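Local coordinates for protein single-stranded-DNA-specific exonuclease RecJ (Thermus thermophilus, PDB 2ZXP) that degrades single-stranded DNA from its 5' end toward the 3' end as a divalent-metal-dependent exonuclease, at residues A[134-139]-A[158-163]; A[432-437]-A[485-490]; A[71-76]-A[128-133]. One frame throughout, in Å; residues are numbered along the deposited sequence.

Contacts 1 and 3 share one parallel sheet of the DHH domain, with centres about 19 Å apart. Both involve strand 131-134: in contact 3 its first residues pair with strand 74-78, and in contact 1 its end and the loop beyond meet the loop after strand 154-158. Contact 3 is a mostly buried strand pair with straight backbone bonds and a solvent edge of charged residues; contact 1 is partly buried, and its polar chemistry gathers round two manganese ions. Contact 2 lies apart, about 46 Å from contact 1 and 60 Å from contact 3 between centres, in the OB domain, where small apolar groups meet beneath an exposed hairpin turn.

Contact 1 (A[134-139]-A[158-163]); sequences TVDCGI and TDHHTP. With MN (manganese (II) ion), chain B; MN (manganese (II) ion), chain C.
D136 and H160 meet on a manganese ion in the two-metal site of the DHH phosphoesterase domain, built in part on loops that leave the C-terminal ends of neighbouring parallel strands 131-134 and 154-158. The D136 carboxylate bridges the metals: OD2 binds the manganese of chain B at 2.1 Å, and OD1 holds that of chain C at 1.9 Å. Swung away from its own amide (chi1 -168°), the D136 carboxylate turns both oxygens to the metals. H160 NE2 lies 2.3 Å from the first ion and meets D136 OD2 at the edge of its ring, where the two are fellow ligands. A water also spans the pair of metals. D84 and D221 supply the remaining protein ligands of the H160-bound ion, and D80 and D82 bind the other.

H161 takes a different role. Its NE2 donates to D136 OD2 at 2.9 Å, arriving from above the carboxylate plane along a bent path (131° at the hydrogen). With both oxygens on metals and OD2 also taking an N-H, the carboxylate has little scope to rotate.

Deeper in, T158 grips the end of the first strand. T134 O accepts two of its donors, the backbone N and the hydroxyl OG1, the latter in the carbonyl plane on a lone pair at 2.8 Å. T134 OG1 in turn bonds C137 O, tying down the bend behind the metal ligand.

I139, the residue with most surface buried here, packs on the second loop away from the metals. Its side chain crosses that of D159 at about a right angle, with CG2 3.3 Å from D159 OD2, while H174 flanks both I139 and P163. I139 CG1 comes to 3.6 Å from P163 CB.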
loop_
_atom_site.group_PDB
_atom_site.type_symbol
_atom_site.label_atom_id
_atom_site.label_comp_id
_atom_site.label_asym_id
_atom_site.label_seq_id
_atom_site.Cartn_x
_atom_site.Cartn_y
_atom_site.Cartn_z
ATOM N N THR A 134 -17.413 -0.093 -23.524
ATOM C CA THR A 134 -16.030 0.265 -23.230
ATOM C C THR A 134 -15.736 -0.198 -21.827
ATOM O O THR A 134 -16.556 -0.011 -20.937
ATOM C CB THR A 134 -15.801 1.781 -23.263
ATOM O OG1 THR A 134 -16.647 2.411 -22.282
ATOM C CG2 THR A 134 -16.089 2.324 -24.653
ATOM N N VAL A 135 -14.571 -0.797 -21.626
ATOM C CA VAL A 135 -14.191 -1.280 -20.311
ATOM C C VAL A 135 -12.915 -0.566 -19.887
ATOM O O VAL A 135 -11.976 -0.443 -20.667
ATOM C CB VAL A 135 -13.945 -2.817 -20.325
ATOM C CG1 VAL A 135 -13.478 -3.284 -18.979
ATOM C CG2 VAL A 135 -15.217 -3.535 -20.694
ATOM N N ASP A 136 -12.900 -0.088 -18.651
ATOM C CA ASP A 136 -11.748 0.606 -18.107
ATOM C C ASP A 136 -11.369 1.826 -18.952
ATOM O O ASP A 136 -10.206 2.227 -18.977
ATOM C CB ASP A 136 -10.566 -0.360 -18.028
ATOM C CG ASP A 136 -9.401 0.191 -17.213
ATOM O OD1 ASP A 136 -8.253 -0.074 -17.596
ATOM O OD2 ASP A 136 -9.616 0.865 -16.183
ATOM N N CYS A 137 -12.340 2.414 -19.648
ATOM C CA CYS A 137 -12.068 3.587 -20.481
ATOM C C CYS A 137 -13.335 4.201 -21.063
ATOM O O CYS A 137 -14.451 3.729 -20.804
ATOM C CB CYS A 137 -11.102 3.235 -21.629
ATOM S SG CYS A 137 -11.815 2.332 -23.056
ATOM N N GLY A 138 -13.148 5.263 -21.845
ATOM C CA GLY A 138 -14.268 5.935 -22.482
ATOM C C GLY A 138 -14.955 7.011 -21.661
ATOM O O GLY A 138 -15.961 7.567 -22.094
ATOM N N ILE A 139 -14.442 7.309 -20.472
ATOM C CA ILE A 139 -15.064 8.342 -19.653
ATOM C C ILE A 139 -14.841 9.721 -20.298
ATOM O O ILE A 139 -15.720 10.590 -20.234
ATOM C CB ILE A 139 -14.493 8.347 -18.204
ATOM C CG1 ILE A 139 -15.370 9.212 -17.291
ATOM C CG2 ILE A 139 -13.068 8.871 -18.203
ATOM C CD1 ILE A 139 -16.799 8.713 -17.168
ATOM N N THR A 158 -18.040 1.865 -19.200
ATOM C CA THR A 158 -17.743 1.420 -17.851
ATOM C C THR A 158 -16.282 1.793 -17.694
ATOM O O THR A 158 -15.435 1.445 -18.525
ATOM C CB THR A 158 -17.989 -0.107 -17.662
ATOM O OG1 THR A 158 -16.989 -0.866 -18.338
ATOM C CG2 THR A 158 -19.347 -0.490 -18.234
ATOM N N ASP A 159 -15.978 2.528 -16.642
ATOM C CA ASP A 159 -14.614 2.981 -16.455
ATOM C C ASP A 159 -14.499 3.503 -15.036
ATOM O O ASP A 159 -15.502 3.644 -14.346
ATOM C CB ASP A 159 -14.350 4.105 -17.469
ATOM C CG ASP A 159 -12.898 4.513 -17.549
ATOM O OD1 ASP A 159 -12.031 3.769 -17.061
ATOM O OD2 ASP A 159 -12.616 5.575 -18.122
ATOM N N HIS A 160 -13.287 3.780 -14.585
ATOM C CA HIS A 160 -13.140 4.329 -13.247
ATOM C C HIS A 160 -12.094 5.438 -13.214
ATOM O O HIS A 160 -11.919 6.100 -12.183
ATOM C CB HIS A 160 -12.780 3.231 -12.244
ATOM C CG HIS A 160 -11.417 2.654 -12.445
ATOM N ND1 HIS A 160 -10.461 2.651 -11.453
ATOM C CD2 HIS A 160 -10.854 2.044 -13.513
ATOM C CE1 HIS A 160 -9.370 2.061 -11.902
ATOM N NE2 HIS A 160 -9.582 1.684 -13.149
ATOM N N HIS A 161 -11.409 5.644 -14.338
ATOM C CA HIS A 161 -10.372 6.677 -14.419
ATOM C C HIS A 161 -10.881 8.093 -14.118
ATOM O O HIS A 161 -12.083 8.343 -14.065
ATOM C CB HIS A 161 -9.714 6.673 -15.806
ATOM C CG HIS A 161 -8.965 5.415 -16.115
ATOM N ND1 HIS A 161 -7.793 5.406 -16.843
ATOM C CD2 HIS A 161 -9.227 4.121 -15.806
ATOM C CE1 HIS A 161 -7.366 4.160 -16.970
ATOM N NE2 HIS A 161 -8.219 3.361 -16.350
ATOM N N THR A 162 -9.957 9.018 -13.917
ATOM C CA THR A 162 -10.340 10.401 -13.656
ATOM C C THR A 162 -11.239 10.846 -14.823
ATOM O O THR A 162 -10.796 10.891 -15.984
ATOM C CB THR A 162 -9.081 11.317 -13.566
ATOM O OG1 THR A 162 -8.276 10.912 -12.446
ATOM C CG2 THR A 162 -9.485 12.785 -13.415
ATOM N N PRO A 163 -12.519 11.165 -14.532
ATOM C CA PRO A 163 -13.495 11.600 -15.538
ATOM C C PRO A 163 -13.147 12.916 -16.237
ATOM O O PRO A 163 -11.978 13.303 -16.341
ATOM C CB PRO A 163 -14.794 11.718 -14.734
ATOM C CG PRO A 163 -14.608 10.754 -13.620
ATOM C CD PRO A 163 -13.174 11.017 -13.221
HETATM MN MN MN B . -8.237 0.615 -14.628
HETATM MN MN MN C . -6.377 0.293 -17.773
HETATM O O HOH W 1 -5.809 0.553 -15.311
#

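Contact 2 (A[432-437]-A[485-490]); sequences DLLPEP and KGVRVL
L434 and V487 reach toward each other tip to tip in the core of the OB domain, joining the chain just past strand 426-433 to the start of strand 487-492. L434 extends CG anti to its backbone N (chi1 -178°), and the branch that arrives is CD2, 3.8 Å from V487 CG1 and 4.0 Å from V487 CG2. It therefore sits against the fork of the valine, touching both methyls. V487 is modelled with CG1 almost eclipsing its own backbone N (chi1 6°), an unusual rotation, so the exact split of this contact between the two methyls is less certain than the packing itself. L464 and V522, from neighbouring strands of the barrel, touch both L434 and V487 and complete this small apolar cluster.

Toward the surface the contact thins. K485 and G486 are the two central residues of a type I' turn joining strands 479-484 and 487-492 as a beta-hairpin, both with positive phi. K485 starts toward the other segment, but its chain bends at chi2 (-58°) and carries the amino group away, so what it offers the other segment is mainly its backbone. The P437 ring packs against this turn and brushes V487 CG1 more loosely at 4.3 Å. The closest approach of the proline is to the turn: P437 CG lies 3.6 Å from K485 O.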
loop_
_atom_site.group_PDB
_atom_site.type_symbol
_atom_site.label_atom_id
_atom_site.label_comp_id
_atom_site.label_asym_id
_atom_site.label_seq_id
_atom_site.Cartn_x
_atom_site.Cartn_y
_atom_site.Cartn_z
ATOM N N ASP A 432 4.505 -0.385 15.989
ATOM C CA ASP A 432 4.868 -0.467 17.385
ATOM C C ASP A 432 6.230 -1.125 17.507
ATOM O O ASP A 432 6.822 -1.571 16.529
ATOM C CB ASP A 432 3.819 -1.348 18.076
ATOM C CG ASP A 432 4.008 -1.441 19.577
ATOM O OD1 ASP A 432 3.482 -2.408 20.186
ATOM O OD2 ASP A 432 4.668 -0.556 20.150
ATOM N N LEU A 433 6.710 -1.195 18.733
ATOM C CA LEU A 433 7.974 -1.848 19.046
ATOM C C LEU A 433 7.726 -3.351 18.825
ATOM O O LEU A 433 6.636 -3.836 19.088
ATOM C CB LEU A 433 8.277 -1.604 20.515
ATOM C CG LEU A 433 9.541 -0.873 20.953
ATOM C CD1 LEU A 433 9.670 0.459 20.248
ATOM C CD2 LEU A 433 9.445 -0.688 22.468
ATOM N N LEU A 434 8.709 -4.094 18.339
ATOM C CA LEU A 434 8.503 -5.529 18.141
ATOM C C LEU A 434 8.358 -6.243 19.484
ATOM O O LEU A 434 9.099 -5.974 20.419
ATOM C CB LEU A 434 9.677 -6.140 17.404
ATOM C CG LEU A 434 9.499 -7.635 17.130
ATOM C CD1 LEU A 434 8.446 -7.816 16.053
ATOM C CD2 LEU A 434 10.814 -8.248 16.689
ATOM N N PRO A 435 7.383 -7.158 19.599
ATOM C CA PRO A 435 7.148 -7.915 20.836
ATOM C C PRO A 435 8.335 -8.803 21.189
ATOM O O PRO A 435 9.267 -8.947 20.394
ATOM C CB PRO A 435 5.897 -8.737 20.500
ATOM C CG PRO A 435 5.150 -7.809 19.559
ATOM C CD PRO A 435 6.264 -7.340 18.651
ATOM N N GLU A 436 8.306 -9.393 22.386
ATOM C CA GLU A 436 9.386 -10.283 22.814
ATOM C C GLU A 436 9.334 -11.524 21.924
ATOM O O GLU A 436 8.270 -11.923 21.466
ATOM C CB GLU A 436 9.212 -10.685 24.281
ATOM C CG GLU A 436 9.315 -9.524 25.259
ATOM C CD GLU A 436 10.740 -9.121 25.539
ATOM O OE1 GLU A 436 10.964 -7.944 25.898
ATOM O OE2 GLU A 436 11.651 -9.971 25.410
ATOM N N PRO A 437 10.488 -12.158 21.692
ATOM C CA PRO A 437 10.607 -13.362 20.849
ATOM C C PRO A 437 9.557 -14.457 21.111
ATOM O O PRO A 437 9.101 -15.125 20.193
ATOM C CB PRO A 437 12.024 -13.843 21.130
ATOM C CG PRO A 437 12.780 -12.547 21.513
ATOM C CD PRO A 437 11.763 -11.834 22.369
ATOM N N LYS A 485 18.194 -8.211 20.548
ATOM C CA LYS A 485 17.461 -8.693 21.703
ATOM C C LYS A 485 16.823 -10.061 21.396
ATOM O O LYS A 485 15.637 -10.298 21.660
ATOM C CB LYS A 485 16.397 -7.664 22.095
ATOM C CG LYS A 485 16.936 -6.246 22.281
ATOM C CD LYS A 485 18.022 -6.202 23.339
ATOM C CE LYS A 485 18.752 -4.836 23.406
ATOM N NZ LYS A 485 17.917 -3.708 23.918
ATOM N N GLY A 486 17.613 -10.940 20.793
ATOM C CA GLY A 486 17.133 -12.275 20.489
ATOM C C GLY A 486 16.457 -12.566 19.158
ATOM O O GLY A 486 16.310 -13.734 18.811
ATOM N N VAL A 487 16.030 -11.558 18.399
ATOM C CA VAL A 487 15.373 -11.879 17.138
ATOM C C VAL A 487 16.261 -11.665 15.937
ATOM O O VAL A 487 16.940 -10.645 15.814
ATOM C CB VAL A 487 14.020 -11.109 16.952
ATOM C CG1 VAL A 487 13.814 -10.118 18.066
ATOM C CG2 VAL A 487 13.966 -10.455 15.588
ATOM N N ARG A 488 16.254 -12.637 15.035
ATOM C CA ARG A 488 17.090 -12.516 13.864
ATOM C C ARG A 488 16.471 -11.578 12.836
ATOM O O ARG A 488 15.291 -11.687 12.493
ATOM C CB ARG A 488 17.353 -13.889 13.237
ATOM C CG ARG A 488 18.392 -13.806 12.126
ATOM C CD ARG A 488 18.978 -15.152 11.743
ATOM N NE ARG A 488 18.201 -15.811 10.707
ATOM C CZ ARG A 488 18.723 -16.269 9.573
ATOM N NH1 ARG A 488 20.027 -16.137 9.343
ATOM N NH2 ARG A 488 17.942 -16.838 8.661
ATOM N N VAL A 489 17.274 -10.646 12.348
ATOM C CA VAL A 489 16.804 -9.709 11.352
ATOM C C VAL A 489 17.658 -9.884 10.100
ATOM O O VAL A 489 18.855 -10.118 10.189
ATOM C CB VAL A 489 16.847 -8.256 11.913
ATOM C CG1 VAL A 489 17.881 -8.154 12.976
ATOM C CG2 VAL A 489 17.115 -7.250 10.805
ATOM N N LEU A 490 17.019 -9.824 8.936
ATOM C CA LEU A 490 17.691 -9.967 7.650
ATOM C C LEU A 490 17.672 -8.614 6.964
ATOM O O LEU A 490 16.654 -7.919 6.976
ATOM C CB LEU A 490 16.971 -11.011 6.802
ATOM C CG LEU A 490 17.360 -12.432 7.216
ATOM C CD1 LEU A 490 16.162 -13.385 7.112
ATOM C CD2 LEU A 490 18.542 -12.881 6.352
#

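Contact 3 (A[71-76]-A[128-133]); sequences QGKRIR and ASDLFL
I75 and L131 are neighbours in a parallel beta bridge within the sheet at the core of the alpha/beta DHH domain, where strands 74-78 and 131-134 lie side by side. The backbones mesh regularly: R76 N donates to L131 O at 2.9 Å, and L133 N to R76 O at 2.8 Å.

The tight part takes in both faces of the pair. On one, I75 lies alongside L131 and L133, all pointing the same way; its CG2 branch comes to 3.7 Å from L133 CD1, and its CG1 lies beside L131 CB. Helix 58-70 covers this layer with L65 and A68. On the reverse face R76 lies along F132, its aliphatic part first, CD meeting the edge of the F132 ring in its plane, 3.7 Å from CE1. A bend at chi3 (-76°) then swings the guanidinium round toward A128, NH2 meeting its CB; the guanidinium plane is 24° from that of the F132 ring. H125 and H78 also pack on F132.

Toward the strand beginnings the contact opens to solvent. K73 and R74 are exposed; the CB of K73 rests on that of D130, yet the charges stay separated, with K73 NZ 5.4 Å from D130 OD1. R74 lays its CG and CD against A128 O without a hydrogen bond from its NE. Even here the backbone is held: R74 O accepts from both L131 N and D130 N, and the D130 carboxylate takes the N-H of the same residue. D130 OD2 receives R74 N on its anti lone pair at 2.7 Å, almost perfectly straight at 177°.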
loop_
_atom_site.group_PDB
_atom_site.type_symbol
_atom_site.label_atom_id
_atom_site.label_comp_id
_atom_site.label_asym_id
_atom_site.label_seq_id
_atom_site.Cartn_x
_atom_site.Cartn_y
_atom_site.Cartn_z
ATOM N N GLN A 71 -32.623 -9.721 -28.080
ATOM C CA GLN A 71 -32.850 -9.334 -29.469
ATOM C C GLN A 71 -31.692 -9.710 -30.374
ATOM O O GLN A 71 -31.684 -9.373 -31.560
ATOM C CB GLN A 71 -33.101 -7.830 -29.569
ATOM C CG GLN A 71 -34.174 -7.340 -28.636
ATOM C CD GLN A 71 -34.466 -5.861 -28.798
ATOM O OE1 GLN A 71 -34.802 -5.174 -27.827
ATOM N NE2 GLN A 71 -34.354 -5.362 -30.026
ATOM N N GLY A 72 -30.695 -10.381 -29.803
ATOM C CA GLY A 72 -29.557 -10.814 -30.592
ATOM C C GLY A 72 -28.717 -9.731 -31.240
ATOM O O GLY A 72 -28.167 -9.957 -32.313
ATOM N N LYS A 73 -28.614 -8.571 -30.584
ATOM C CA LYS A 73 -27.823 -7.437 -31.066
ATOM C C LYS A 73 -26.340 -7.757 -30.971
ATOM O O LYS A 73 -25.925 -8.526 -30.100
ATOM C CB LYS A 73 -28.115 -6.196 -30.225
ATOM C CG LYS A 73 -29.555 -5.731 -30.297
ATOM C CD LYS A 73 -29.944 -5.360 -31.734
ATOM C CE LYS A 73 -31.415 -4.940 -31.798
ATOM N NZ LYS A 73 -31.790 -4.481 -33.149
ATOM N N ARG A 74 -25.534 -7.164 -31.847
ATOM C CA ARG A 74 -24.104 -7.435 -31.824
ATOM C C ARG A 74 -23.379 -6.543 -30.814
ATOM O O ARG A 74 -23.423 -5.310 -30.888
ATOM C CB ARG A 74 -23.511 -7.269 -33.219
ATOM C CG ARG A 74 -22.035 -7.619 -33.272
ATOM C CD ARG A 74 -21.698 -8.520 -34.465
ATOM N NE ARG A 74 -20.251 -8.654 -34.643
ATOM C CZ ARG A 74 -19.675 -9.453 -35.537
ATOM N NH1 ARG A 74 -20.432 -10.197 -36.339
ATOM N NH2 ARG A 74 -18.345 -9.501 -35.632
ATOM N N ILE A 75 -22.729 -7.181 -29.852
ATOM C CA ILE A 75 -22.024 -6.462 -28.804
ATOM C C ILE A 75 -20.511 -6.462 -28.991
ATOM O O ILE A 75 -19.890 -7.503 -29.133
ATOM C CB ILE A 75 -22.370 -7.084 -27.440
ATOM C CG1 ILE A 75 -23.883 -6.973 -27.215
ATOM C CG2 ILE A 75 -21.632 -6.362 -26.305
ATOM C CD1 ILE A 75 -24.398 -7.812 -26.083
ATOM N N ARG A 76 -19.923 -5.279 -29.017
ATOM C CA ARG A 76 -18.476 -5.157 -29.139
ATOM C C ARG A 76 -17.936 -4.638 -27.809
ATOM O O ARG A 76 -18.376 -3.593 -27.321
ATOM C CB ARG A 76 -18.099 -4.189 -30.262
ATOM C CG ARG A 76 -16.623 -3.815 -30.259
ATOM C CD ARG A 76 -16.195 -3.021 -31.472
ATOM N NE ARG A 76 -16.078 -3.874 -32.648
ATOM C CZ ARG A 76 -15.105 -3.755 -33.550
ATOM N NH1 ARG A 76 -14.176 -2.814 -33.392
ATOM N NH2 ARG A 76 -15.041 -4.582 -34.600
ATOM N N ALA A 128 -19.236 -2.891 -37.170
ATOM C CA ALA A 128 -19.281 -4.151 -36.451
ATOM C C ALA A 128 -20.231 -4.281 -35.264
ATOM O O ALA A 128 -20.368 -5.381 -34.729
ATOM C CB ALA A 128 -17.872 -4.527 -36.004
ATOM N N SER A 129 -20.914 -3.217 -34.851
ATOM C CA SER A 129 -21.753 -3.387 -33.681
ATOM C C SER A 129 -23.066 -2.633 -33.509
ATOM O O SER A 129 -23.292 -1.593 -34.121
ATOM C CB SER A 129 -20.895 -3.145 -32.434
ATOM O OG SER A 129 -20.450 -1.799 -32.363
ATOM N N ASP A 130 -23.922 -3.191 -32.647
ATOM C CA ASP A 130 -25.203 -2.586 -32.307
ATOM C C ASP A 130 -25.057 -1.959 -30.928
ATOM O O ASP A 130 -25.625 -0.901 -30.653
ATOM C CB ASP A 130 -26.321 -3.629 -32.288
ATOM C CG ASP A 130 -26.533 -4.272 -33.644
ATOM O OD1 ASP A 130 -26.737 -3.531 -34.639
ATOM O OD2 ASP A 130 -26.487 -5.516 -33.714
ATOM N N LEU A 131 -24.303 -2.626 -30.060
ATOM C CA LEU A 131 -24.045 -2.121 -28.721
ATOM C C LEU A 131 -22.509 -2.078 -28.544
ATOM O O LEU A 131 -21.792 -3.021 -28.864
ATOM C CB LEU A 131 -24.715 -3.009 -27.671
ATOM C CG LEU A 131 -24.485 -2.593 -26.207
ATOM C CD1 LEU A 131 -25.055 -1.200 -25.985
ATOM C CD2 LEU A 131 -25.137 -3.587 -25.252
ATOM N N PHE A 132 -22.018 -0.957 -28.045
ATOM C CA PHE A 132 -20.591 -0.748 -27.869
ATOM C C PHE A 132 -20.313 -0.638 -26.366
ATOM O O PHE A 132 -20.859 0.230 -25.694
ATOM C CB PHE A 132 -20.216 0.545 -28.600
ATOM C CG PHE A 132 -18.738 0.768 -28.748
ATOM C CD1 PHE A 132 -17.975 -0.047 -29.584
ATOM C CD2 PHE A 132 -18.109 1.842 -28.097
ATOM C CE1 PHE A 132 -16.602 0.211 -29.773
ATOM C CE2 PHE A 132 -16.742 2.108 -28.285
ATOM C CZ PHE A 132 -15.989 1.291 -29.124
ATOM N N LEU A 133 -19.472 -1.516 -25.841
ATOM C CA LEU A 133 -19.159 -1.523 -24.407
ATOM C C LEU A 133 -17.694 -1.222 -24.166
ATOM O O LEU A 133 -16.834 -2.012 -24.550
ATOM C CB LEU A 133 -19.452 -2.902 -23.796
ATOM C CG LEU A 133 -20.770 -3.206 -23.090
ATOM C CD1 LEU A 133 -20.983 -4.706 -23.026
ATOM C CD2 LEU A 133 -20.729 -2.622 -21.694
#